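EpsJ (PDB 2RET) is a pseudopilin of the type 2 secretion system that pairs with the pseudopilin EpsI and probably forms part of the pseudopilus tip. Local coordinates at residues B[34-39]-B[83-88]; B[126-131]-B[135-140]; B[150-155]-B[160-165]. All blocks are in the same frame, centred on the assembly; numbering follows the deposited sequence. Where two conformers were deposited one is given.

How the contacts relate
Along the chain the three contacts come in series: 34-39 with 83-88, then 126-131 with 135-140, then 150-155 with 160-165. Contact 1 sets the loop after helix 10-32 against strand 79-93 of the larger antiparallel sheet. Contacts 2 and 3 are the two hairpins of the smaller antiparallel sheet. Their centres lie about 13 Å apart, and they join where strand 122-130 pairs with strand 148-155, with Asn126 O 2.8 Å from Glu152 N. Contact 1 touches neither; its centre is about 19 Å from that of contact 2 and about 21 Å from that of contact 3. Both hairpins meet EpsI, so the smaller sheet forms part of that interface.

Contact 1 (B[34-39]-B[83-88]); sequences QIALRQ and GEVTKV
The loop that leaves the long N-terminal helix of this pseudopilin passes over residues 83-88 of strand 79-93 of the larger sheet, and Val85 is the strand residue that meets it. The contact is small, burying 103 Å². One methyl of Val85 does the touching. Val85 CG1 lies 3.9 Å from CG of Arg38 and 4.2 Å from CB of Ala36. With chi1 at 179°, Val85 CG1 stands anti to the backbone N and faces Ala36 and Arg38. The valine meets one short and one long side chain two residues apart.

Between them, Leu37 is the centre of an inverse gamma turn. A weak backbone bond from Arg38 N to Ala36 O, 2.9 Å long, closes it. The turn brings both Ala36 CB and Arg38 CB to the strand side. In the fold, this is the connection between helix 10-32 and strand 40-41 of an antiparallel sheet. Ala36 also has a backbone hydrogen bond with Ala69 of strand 64-74, the neighbour of strand 79-93.

Arg38 meets the valine with the aliphatic part of its chain alone. The chain bends at chi2 (57°) and at chi3, carrying the guanidinium back toward its own loop. There Arg38 NH1 donates to Gln39 O at 3.0 Å, in the guanidinium plane and nearly in line with the carbonyl bond. NH1 also forms a salt bridge with Asp106, a second partner for the same nitrogen. These bonds hold for one of two deposited conformers, so the charged end is less certain. Pro105, next to Asp106, touches both Arg38 and Val85.

Contact 2 (B[126-131]-B[135-140]); sequences NVRFYD and WINEWS
Phe129 and Trp139 meet at the apolar centre. Trp139 CB sits over the middle of the Phe129 ring, 4.0 Å from its centroid, as a CH-pi contact. The two rings are oblique, their planes at 44°. Trp139 CE3 approaches Phe129 CB at 3.6 Å. Trp54 meets the Phe129 ring edge-to-face, and Trp139 NE1 donates to Thr144 O.

Tyr130 and Trp135 pair on the other face of the strands. Tyr130 CB stands 3.6 Å above the centroid of the six-membered ring of Trp135, and Tyr130 CD1 reaches over the same face to 3.4 Å from Trp135 NE1. Tyr130 also packs on Leu30 and Trp135 on Met27 of EpsI.

Outward, the Arg128 guanidinium lies with one face over Trp135 CB, 3.3 Å from NH2. The Arg128 chain bends at chi3 (90°), which lays the group there. A water lies between Arg128 NH2 and Asn137 OD1, its exact position doubtful. Asp131 OD1 accepts from the backbone of Lys133 and Gln134.

Phe129 and Ile136 are a hydrogen-bonded antiparallel pair: Phe129 N gives to Ile136 O at 3.0 Å, and Ile136 N to Phe129 O at 2.8 Å. This is a short beta hairpin at the edge of the smaller sheet within this chain.

Contact 3 (B[150-155]-B[160-165]); sequences SVELTL and KIARTY
Ser150 starts the ladder opposite Thr164, a non-hydrogen-bonded pair. Ser150 CA lies 3.3 Å from Arg163 O in a CA-H...O contact. Val151 and Arg163 then form a hydrogen-bonded pair, Val151 N to Arg163 O and Arg163 N to Val151 O, both 2.8 Å. On the helix side of the sheet, Val151 CG2 meets the edge of the Tyr165 ring at CE2, 3.9 Å away. Met28 and Phe32 of helix 10-32 also pack on Val151.

Glu152 lies on the face bearing Ala162 and Lys160. Its chain runs out extended across Lys160, and Glu152 OE2 lies 3.8 Å from CD of that lysine. The salt bridge from OE1 to Lys160 NZ is long.

This is a beta hairpin. Segments 150-155 and 160-165 run antiparallel, at 164°, and strand 159-166 is the outermost of the smaller sheet within this chain. EpsI adds to that edge: Asn23 of EpsI hydrogen-bonds Ala162 O and Thr164 N and, in one of two deposited conformers, Arg163 NH2.

Leu153 repeats the hydrogen-bonded pattern with Ile161; Leu153 N gives to Ile161 O at 2.8 Å. Leu153 CB is 4.2 Å from Ile161 CG1, on the same face as Val151. Thr154 returns to the Glu152 face, lying alongside Lys160, whose chain bends at chi4 (-66°) to bring NZ to a weak bond with Thr154 OG1. At Leu155, CD1 comes within 4.5 Å of Ile161 CD1, and Leu119 of strand 114-119 touches the leucine too.

Contact 1 (B[34-39]-B[83-88])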
loop_
_atom_site.group_PDB
_atom_site.type_symbol
_atom_site.label_atom_id
_atom_site.label_comp_id
_atom_site.label_asym_id
_atom_site.label_seq_id
_atom_site.Cartn_x
_atom_site.Cartn_y
_atom_site.Cartn_z
ATOM N N GLN B 34 -0.537 12.227 11.661
ATOM C CA GLN B 34 -0.343 10.787 11.677
ATOM C C GLN B 34 -1.226 10.092 12.725
ATOM O O GLN B 34 -0.867 9.035 13.265
ATOM C CB GLN B 34 1.148 10.468 11.875
ATOM C CG GLN B 34 2.004 11.075 10.740
ATOM C CD GLN B 34 3.173 10.247 10.399
ATOM O OE1 GLN B 34 3.180 9.493 9.405
ATOM N NE2 GLN B 34 4.192 10.355 11.216
ATOM N N ILE B 35 -2.400 10.661 12.949
ATOM C CA ILE B 35 -3.395 10.087 13.868
ATOM C C ILE B 35 -3.865 8.726 13.339
ATOM O O ILE B 35 -4.166 8.590 12.153
ATOM C CB ILE B 35 -4.631 11.027 14.065
ATOM C CG1 ILE B 35 -4.190 12.328 14.743
ATOM C CG2 ILE B 35 -5.739 10.342 14.918
ATOM C CD1 ILE B 35 -5.377 13.270 15.164
ATOM N N ALA B 36 -3.941 7.739 14.232
ATOM C CA ALA B 36 -4.266 6.379 13.840
ATOM C C ALA B 36 -5.672 5.959 14.324
ATOM O O ALA B 36 -6.122 6.327 15.412
ATOM C CB ALA B 36 -3.176 5.406 14.330
ATOM N N LEU B 37 -6.352 5.209 13.465
ATOM C CA LEU B 37 -7.630 4.575 13.730
ATOM C C LEU B 37 -7.396 3.377 14.646
ATOM O O LEU B 37 -7.428 2.228 14.231
ATOM C CB LEU B 37 -8.290 4.176 12.395
ATOM C CG LEU B 37 -9.800 3.898 12.390
ATOM C CD1 LEU B 37 -10.563 5.092 12.907
ATOM C CD2 LEU B 37 -10.250 3.500 10.957
ATOM N N ARG B 38 -7.153 3.679 15.918
ATOM C CA ARG B 38 -6.765 2.690 16.926
ATOM C C ARG B 38 -7.261 3.213 18.268
ATOM O O ARG B 38 -6.860 4.285 18.707
ATOM C CB ARG B 38 -5.232 2.473 16.894
ATOM C CG ARG B 38 -4.554 1.846 18.136
ATOM C CD ARG B 38 -5.119 0.489 18.510
ATOM N NE ARG B 38 -4.123 -0.480 19.009
ATOM C CZ ARG B 38 -3.908 -0.803 20.288
ATOM N NH1 ARG B 38 -4.586 -0.222 21.271
ATOM N NH2 ARG B 38 -2.992 -1.722 20.591
ATOM N N GLN B 39 -8.174 2.478 18.886
ATOM C CA GLN B 39 -8.722 2.870 20.186
ATOM C C GLN B 39 -7.695 2.665 21.307
ATOM O O GLN B 39 -6.912 1.709 21.277
ATOM C CB GLN B 39 -9.974 2.066 20.502
ATOM C CG GLN B 39 -11.195 2.539 19.755
ATOM C CD GLN B 39 -12.369 1.607 19.934
ATOM O OE1 GLN B 39 -12.196 0.454 20.275
ATOM N NE2 GLN B 39 -13.570 2.105 19.694
ATOM N N GLY B 83 2.859 -1.229 10.425
ATOM C CA GLY B 83 2.915 0.071 11.116
ATOM C C GLY B 83 3.037 -0.139 12.606
ATOM O O GLY B 83 2.372 -0.992 13.139
ATOM N N GLU B 84 3.944 0.575 13.255
ATOM C CA GLU B 84 4.046 0.588 14.700
ATOM C C GLU B 84 3.266 1.799 15.216
ATOM O O GLU B 84 3.598 2.944 14.879
ATOM C CB GLU B 84 5.516 0.672 15.094
ATOM C CG GLU B 84 5.858 0.136 16.456
ATOM C CD GLU B 84 5.555 -1.335 16.639
ATOM O OE1 GLU B 84 5.540 -2.102 15.644
ATOM O OE2 GLU B 84 5.325 -1.730 17.810
ATOM N N VAL B 85 2.212 1.538 15.978
ATOM C CA VAL B 85 1.338 2.580 16.534
ATOM C C VAL B 85 1.874 2.940 17.939
ATOM O O VAL B 85 2.131 2.049 18.775
ATOM C CB VAL B 85 -0.161 2.132 16.585
ATOM C CG1 VAL B 85 -1.064 3.227 17.188
ATOM C CG2 VAL B 85 -0.684 1.724 15.185
ATOM N N THR B 86 2.126 4.236 18.145
ATOM C CA THR B 86 2.526 4.791 19.445
ATOM C C THR B 86 1.372 5.612 19.982
ATOM O O THR B 86 0.304 5.633 19.404
ATOM C CB THR B 86 3.790 5.673 19.326
ATOM O OG1 THR B 86 3.546 6.746 18.403
ATOM C CG2 THR B 86 5.032 4.810 18.891
ATOM N N LYS B 87 1.543 6.263 21.117
ATOM C CA LYS B 87 0.440 7.035 21.706
ATOM C C LYS B 87 1.032 8.355 22.180
ATOM O O LYS B 87 2.158 8.379 22.678
ATOM C CB LYS B 87 -0.206 6.221 22.833
ATOM C CG LYS B 87 -1.350 6.880 23.573
ATOM C CD LYS B 87 -2.007 5.944 24.523
ATOM C CE LYS B 87 -1.234 5.730 25.799
ATOM N NZ LYS B 87 -1.903 4.665 26.589
ATOM N N VAL B 88 0.323 9.455 21.921
ATOM C CA VAL B 88 0.790 10.795 22.266
ATOM C C VAL B 88 -0.367 11.617 22.912
ATOM O O VAL B 88 -1.524 11.368 22.666
ATOM C CB VAL B 88 1.325 11.576 21.031
ATOM C CG1 VAL B 88 2.408 10.783 20.321
ATOM C CG2 VAL B 88 0.183 11.946 20.098
#

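Contact 2 (B[126-131]-B[135-140])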
loop_
_atom_site.group_PDB
_atom_site.type_symbol
_atom_site.label_atom_id
_atom_site.label_comp_id
_atom_site.label_asym_id
_atom_site.label_seq_id
_atom_site.Cartn_x
_atom_site.Cartn_y
_atom_site.Cartn_z
ATOM N N ASN B 126 -7.308 24.537 22.764
ATOM C CA ASN B 126 -8.649 24.190 22.321
ATOM C C ASN B 126 -8.666 23.398 20.998
ATOM O O ASN B 126 -8.004 23.749 20.049
ATOM C CB ASN B 126 -9.497 25.436 22.149
ATOM C CG ASN B 126 -10.979 25.107 21.996
ATOM O OD1 ASN B 126 -11.572 24.362 22.800
ATOM N ND2 ASN B 126 -11.579 25.646 20.951
ATOM N N VAL B 127 -9.474 22.359 20.952
ATOM C CA VAL B 127 -9.559 21.472 19.801
ATOM C C VAL B 127 -11.008 21.332 19.387
ATOM O O VAL B 127 -11.894 21.211 20.236
ATOM C CB VAL B 127 -8.931 20.089 20.083
ATOM C CG1 VAL B 127 -9.063 19.182 18.841
ATOM C CG2 VAL B 127 -7.405 20.215 20.445
ATOM N N ARG B 128 -11.235 21.390 18.072
ATOM C CA ARG B 128 -12.546 21.225 17.471
ATOM C C ARG B 128 -12.477 20.162 16.403
ATOM O O ARG B 128 -11.449 19.934 15.807
ATOM C CB ARG B 128 -13.036 22.521 16.894
ATOM C CG ARG B 128 -13.426 23.520 17.953
ATOM C CD ARG B 128 -13.285 24.917 17.434
ATOM N NE ARG B 128 -14.517 25.359 16.817
ATOM C CZ ARG B 128 -14.662 25.818 15.574
ATOM N NH1 ARG B 128 -13.634 25.921 14.720
ATOM N NH2 ARG B 128 -15.880 26.177 15.176
ATOM N N PHE B 129 -13.602 19.501 16.187
ATOM C CA PHE B 129 -13.676 18.317 15.385
ATOM C C PHE B 129 -14.724 18.556 14.326
ATOM O O PHE B 129 -15.851 18.987 14.627
ATOM C CB PHE B 129 -14.063 17.142 16.280
ATOM C CG PHE B 129 -13.217 17.029 17.515
ATOM C CD1 PHE B 129 -13.635 17.596 18.714
ATOM C CD2 PHE B 129 -11.985 16.391 17.468
ATOM C CE1 PHE B 129 -12.864 17.502 19.858
ATOM C CE2 PHE B 129 -11.188 16.295 18.607
ATOM C CZ PHE B 129 -11.638 16.835 19.811
ATOM N N TYR B 130 -14.338 18.309 13.090
ATOM C CA TYR B 130 -15.232 18.400 11.973
ATOM C C TYR B 130 -15.964 17.092 11.762
ATOM O O TYR B 130 -15.350 16.072 11.399
ATOM C CB TYR B 130 -14.500 18.789 10.687
ATOM C CG TYR B 130 -15.457 19.202 9.584
ATOM C CD1 TYR B 130 -16.270 20.322 9.729
ATOM C CD2 TYR B 130 -15.556 18.484 8.410
ATOM C CE1 TYR B 130 -17.141 20.712 8.737
ATOM C CE2 TYR B 130 -16.438 18.872 7.409
ATOM C CZ TYR B 130 -17.223 19.982 7.582
ATOM O OH TYR B 130 -18.099 20.368 6.611
ATOM N N ASP B 131 -17.278 17.143 11.955
ATOM C CA ASP B 131 -18.113 15.960 11.911
ATOM C C ASP B 131 -18.769 15.782 10.548
ATOM O O ASP B 131 -19.649 14.958 10.405
ATOM C CB ASP B 131 -19.167 15.995 13.038
ATOM C CG ASP B 131 -20.367 16.920 12.737
ATOM O OD1 ASP B 131 -20.521 17.444 11.616
ATOM O OD2 ASP B 131 -21.181 17.107 13.653
ATOM N N TRP B 135 -18.056 22.084 12.886
ATOM C CA TRP B 135 -16.998 21.960 13.874
ATOM C C TRP B 135 -17.652 21.911 15.262
ATOM O O TRP B 135 -18.388 22.844 15.645
ATOM C CB TRP B 135 -16.051 23.151 13.752
ATOM C CG TRP B 135 -15.327 23.110 12.473
ATOM C CD1 TRP B 135 -15.729 23.649 11.267
ATOM C CD2 TRP B 135 -14.111 22.422 12.222
ATOM N NE1 TRP B 135 -14.807 23.353 10.301
ATOM C CE2 TRP B 135 -13.795 22.615 10.862
ATOM C CE3 TRP B 135 -13.230 21.701 13.026
ATOM C CZ2 TRP B 135 -12.629 22.086 10.281
ATOM C CZ3 TRP B 135 -12.087 21.179 12.457
ATOM C CH2 TRP B 135 -11.791 21.375 11.097
ATOM N N ILE B 136 -17.431 20.816 15.987
ATOM C CA ILE B 136 -18.029 20.604 17.295
ATOM C C ILE B 136 -16.911 20.513 18.354
ATOM O O ILE B 136 -15.720 20.490 18.024
ATOM C CB ILE B 136 -19.015 19.360 17.301
ATOM C CG1 ILE B 136 -18.303 18.022 17.019
ATOM C CG2 ILE B 136 -20.132 19.561 16.281
ATOM C CD1 ILE B 136 -19.253 16.825 16.930
ATOM N N ASN B 137 -17.295 20.446 19.622
ATOM C CA ASN B 137 -16.352 20.625 20.725
ATOM C C ASN B 137 -16.027 19.315 21.467
ATOM O O ASN B 137 -15.310 19.300 22.459
ATOM C CB ASN B 137 -16.881 21.727 21.671
ATOM C CG ASN B 137 -17.195 23.060 20.914
ATOM O OD1 ASN B 137 -16.552 23.387 19.896
ATOM N ND2 ASN B 137 -18.185 23.829 21.417
ATOM N N GLU B 138 -16.537 18.201 20.978
ATOM C CA GLU B 138 -16.184 16.925 21.562
ATOM C C GLU B 138 -16.267 15.869 20.481
ATOM O O GLU B 138 -16.883 16.079 19.447
ATOM C CB GLU B 138 -17.136 16.603 22.705
ATOM C CG GLU B 138 -18.419 16.003 22.233
ATOM C CD GLU B 138 -19.556 16.266 23.166
ATOM O OE1 GLU B 138 -19.995 17.435 23.240
ATOM O OE2 GLU B 138 -20.029 15.309 23.813
ATOM N N TRP B 139 -15.679 14.716 20.740
ATOM C CA TRP B 139 -15.756 13.611 19.792
ATOM C C TRP B 139 -16.087 12.310 20.510
ATOM O O TRP B 139 -15.251 11.729 21.206
ATOM C CB TRP B 139 -14.459 13.461 19.012
ATOM C CG TRP B 139 -14.696 12.598 17.832
ATOM C CD1 TRP B 139 -14.366 11.276 17.687
ATOM C CD2 TRP B 139 -15.421 12.961 16.661
ATOM N NE1 TRP B 139 -14.813 10.806 16.486
ATOM C CE2 TRP B 139 -15.458 11.817 15.823
ATOM C CE3 TRP B 139 -16.038 14.137 16.231
ATOM C CZ2 TRP B 139 -16.079 11.826 14.584
ATOM C CZ3 TRP B 139 -16.629 14.148 14.987
ATOM C CH2 TRP B 139 -16.659 12.996 14.181
ATOM N N SER B 140 -17.315 11.849 20.343
ATOM C CA SER B 140 -17.752 10.682 21.080
ATOM C C SER B 140 -18.063 9.509 20.152
ATOM O O SER B 140 -18.514 8.477 20.600
ATOM C CB SER B 140 -18.920 11.037 22.001
ATOM O OG SER B 140 -19.906 11.788 21.323
HETATM O O HOH W 1 -17.504 24.496 17.146
#

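Contact 3 (B[150-155]-B[160-165])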
loop_
_atom_site.group_PDB
_atom_site.type_symbol
_atom_site.label_atom_id
_atom_site.label_comp_id
_atom_site.label_asym_id
_atom_site.label_seq_id
_atom_site.Cartn_x
_atom_site.Cartn_y
_atom_site.Cartn_z
ATOM N N SER B 150 -8.999 20.761 14.269
ATOM C CA SER B 150 -8.413 22.098 14.353
ATOM C C SER B 150 -7.871 22.206 15.774
ATOM O O SER B 150 -8.609 22.066 16.736
ATOM C CB SER B 150 -9.472 23.211 14.115
ATOM O OG SER B 150 -8.902 24.533 14.242
ATOM N N VAL B 151 -6.571 22.431 15.867
ATOM C CA VAL B 151 -5.877 22.610 17.118
ATOM C C VAL B 151 -5.544 24.089 17.241
ATOM O O VAL B 151 -4.812 24.624 16.431
ATOM C CB VAL B 151 -4.611 21.715 17.175
ATOM C CG1 VAL B 151 -3.874 21.921 18.537
ATOM C CG2 VAL B 151 -5.029 20.242 16.977
ATOM N N GLU B 152 -6.127 24.740 18.252
ATOM C CA GLU B 152 -5.863 26.134 18.538
ATOM C C GLU B 152 -5.102 26.351 19.854
ATOM O O GLU B 152 -5.473 25.844 20.874
ATOM C CB GLU B 152 -7.178 26.906 18.574
ATOM C CG GLU B 152 -6.984 28.405 18.765
ATOM C CD GLU B 152 -8.301 29.126 18.796
ATOM O OE1 GLU B 152 -9.019 29.007 19.833
ATOM O OE2 GLU B 152 -8.609 29.781 17.763
ATOM N N LEU B 153 -4.033 27.142 19.785
ATOM C CA LEU B 153 -3.246 27.578 20.945
ATOM C C LEU B 153 -3.441 29.069 21.148
ATOM O O LEU B 153 -3.496 29.820 20.197
ATOM C CB LEU B 153 -1.755 27.305 20.707
ATOM C CG LEU B 153 -1.394 25.859 20.327
ATOM C CD1 LEU B 153 0.077 25.746 19.998
ATOM C CD2 LEU B 153 -1.757 24.963 21.480
ATOM N N THR B 154 -3.556 29.479 22.402
ATOM C CA THR B 154 -3.591 30.868 22.799
ATOM C C THR B 154 -2.236 31.124 23.478
ATOM O O THR B 154 -1.945 30.609 24.577
ATOM C CB THR B 154 -4.766 31.141 23.753
ATOM O OG1 THR B 154 -5.984 30.721 23.122
ATOM C CG2 THR B 154 -4.850 32.695 24.196
ATOM N N LEU B 155 -1.405 31.881 22.760
ATOM C CA LEU B 155 -0.127 32.329 23.236
ATOM C C LEU B 155 -0.261 33.702 23.920
ATOM O O LEU B 155 -1.027 34.559 23.495
ATOM C CB LEU B 155 0.887 32.406 22.096
ATOM C CG LEU B 155 1.118 31.226 21.145
ATOM C CD1 LEU B 155 2.496 31.347 20.449
ATOM C CD2 LEU B 155 0.939 29.883 21.823
ATOM N N LYS B 160 -4.174 33.923 19.652
ATOM C CA LYS B 160 -4.631 32.670 19.046
ATOM C C LYS B 160 -3.974 32.336 17.708
ATOM O O LYS B 160 -3.937 33.152 16.782
ATOM C CB LYS B 160 -6.149 32.693 18.886
ATOM C CG LYS B 160 -6.888 32.798 20.205
ATOM C CD LYS B 160 -8.395 32.799 20.019
ATOM C CE LYS B 160 -9.108 33.131 21.327
ATOM N NZ LYS B 160 -8.880 32.037 22.342
ATOM N N ILE B 161 -3.455 31.113 17.614
ATOM C CA ILE B 161 -3.022 30.535 16.328
ATOM C C ILE B 161 -3.639 29.120 16.258
ATOM O O ILE B 161 -3.791 28.462 17.276
ATOM C CB ILE B 161 -1.473 30.505 16.199
ATOM C CG1 ILE B 161 -0.829 29.579 17.259
ATOM C CG2 ILE B 161 -0.892 31.874 16.407
ATOM C CD1 ILE B 161 0.646 29.190 17.018
ATOM N N ALA B 162 -3.946 28.655 15.055
ATOM C CA ALA B 162 -4.641 27.402 14.852
ATOM C C ALA B 162 -4.063 26.632 13.665
ATOM O O ALA B 162 -3.642 27.244 12.671
ATOM C CB ALA B 162 -6.130 27.658 14.632
ATOM N N ARG B 163 -4.027 25.305 13.806
ATOM C CA ARG B 163 -3.705 24.395 12.697
ATOM C C ARG B 163 -4.806 23.335 12.489
ATOM O O ARG B 163 -5.279 22.735 13.419
ATOM C CB ARG B 163 -2.330 23.728 12.884
ATOM C CG ARG B 163 -1.128 24.637 12.544
ATOM C CD ARG B 163 -0.915 24.865 11.026
ATOM N NE ARG B 163 -0.487 23.618 10.389
ATOM C CZ ARG B 163 -1.235 22.825 9.628
ATOM N NH1 ARG B 163 -0.694 21.697 9.180
ATOM N NH2 ARG B 163 -2.485 23.132 9.304
ATOM N N THR B 164 -5.200 23.141 11.237
ATOM C CA THR B 164 -6.181 22.172 10.802
ATOM C C THR B 164 -5.507 20.988 10.142
ATOM O O THR B 164 -4.726 21.170 9.220
ATOM C CB THR B 164 -7.111 22.803 9.721
ATOM O OG1 THR B 164 -7.778 23.940 10.292
ATOM C CG2 THR B 164 -8.150 21.780 9.232
ATOM N N TYR B 165 -5.876 19.787 10.558
ATOM C CA TYR B 165 -5.249 18.563 10.095
ATOM C C TYR B 165 -6.316 17.576 9.657
ATOM O O TYR B 165 -7.356 17.466 10.318
ATOM C CB TYR B 165 -4.469 17.919 11.242
ATOM C CG TYR B 165 -3.461 18.785 11.932
ATOM C CD1 TYR B 165 -2.171 18.920 11.419
ATOM C CD2 TYR B 165 -3.770 19.425 13.126
ATOM C CE1 TYR B 165 -1.233 19.710 12.046
ATOM C CE2 TYR B 165 -2.850 20.211 13.768
ATOM C CZ TYR B 165 -1.568 20.331 13.240
ATOM O OH TYR B 165 -0.628 21.083 13.882
#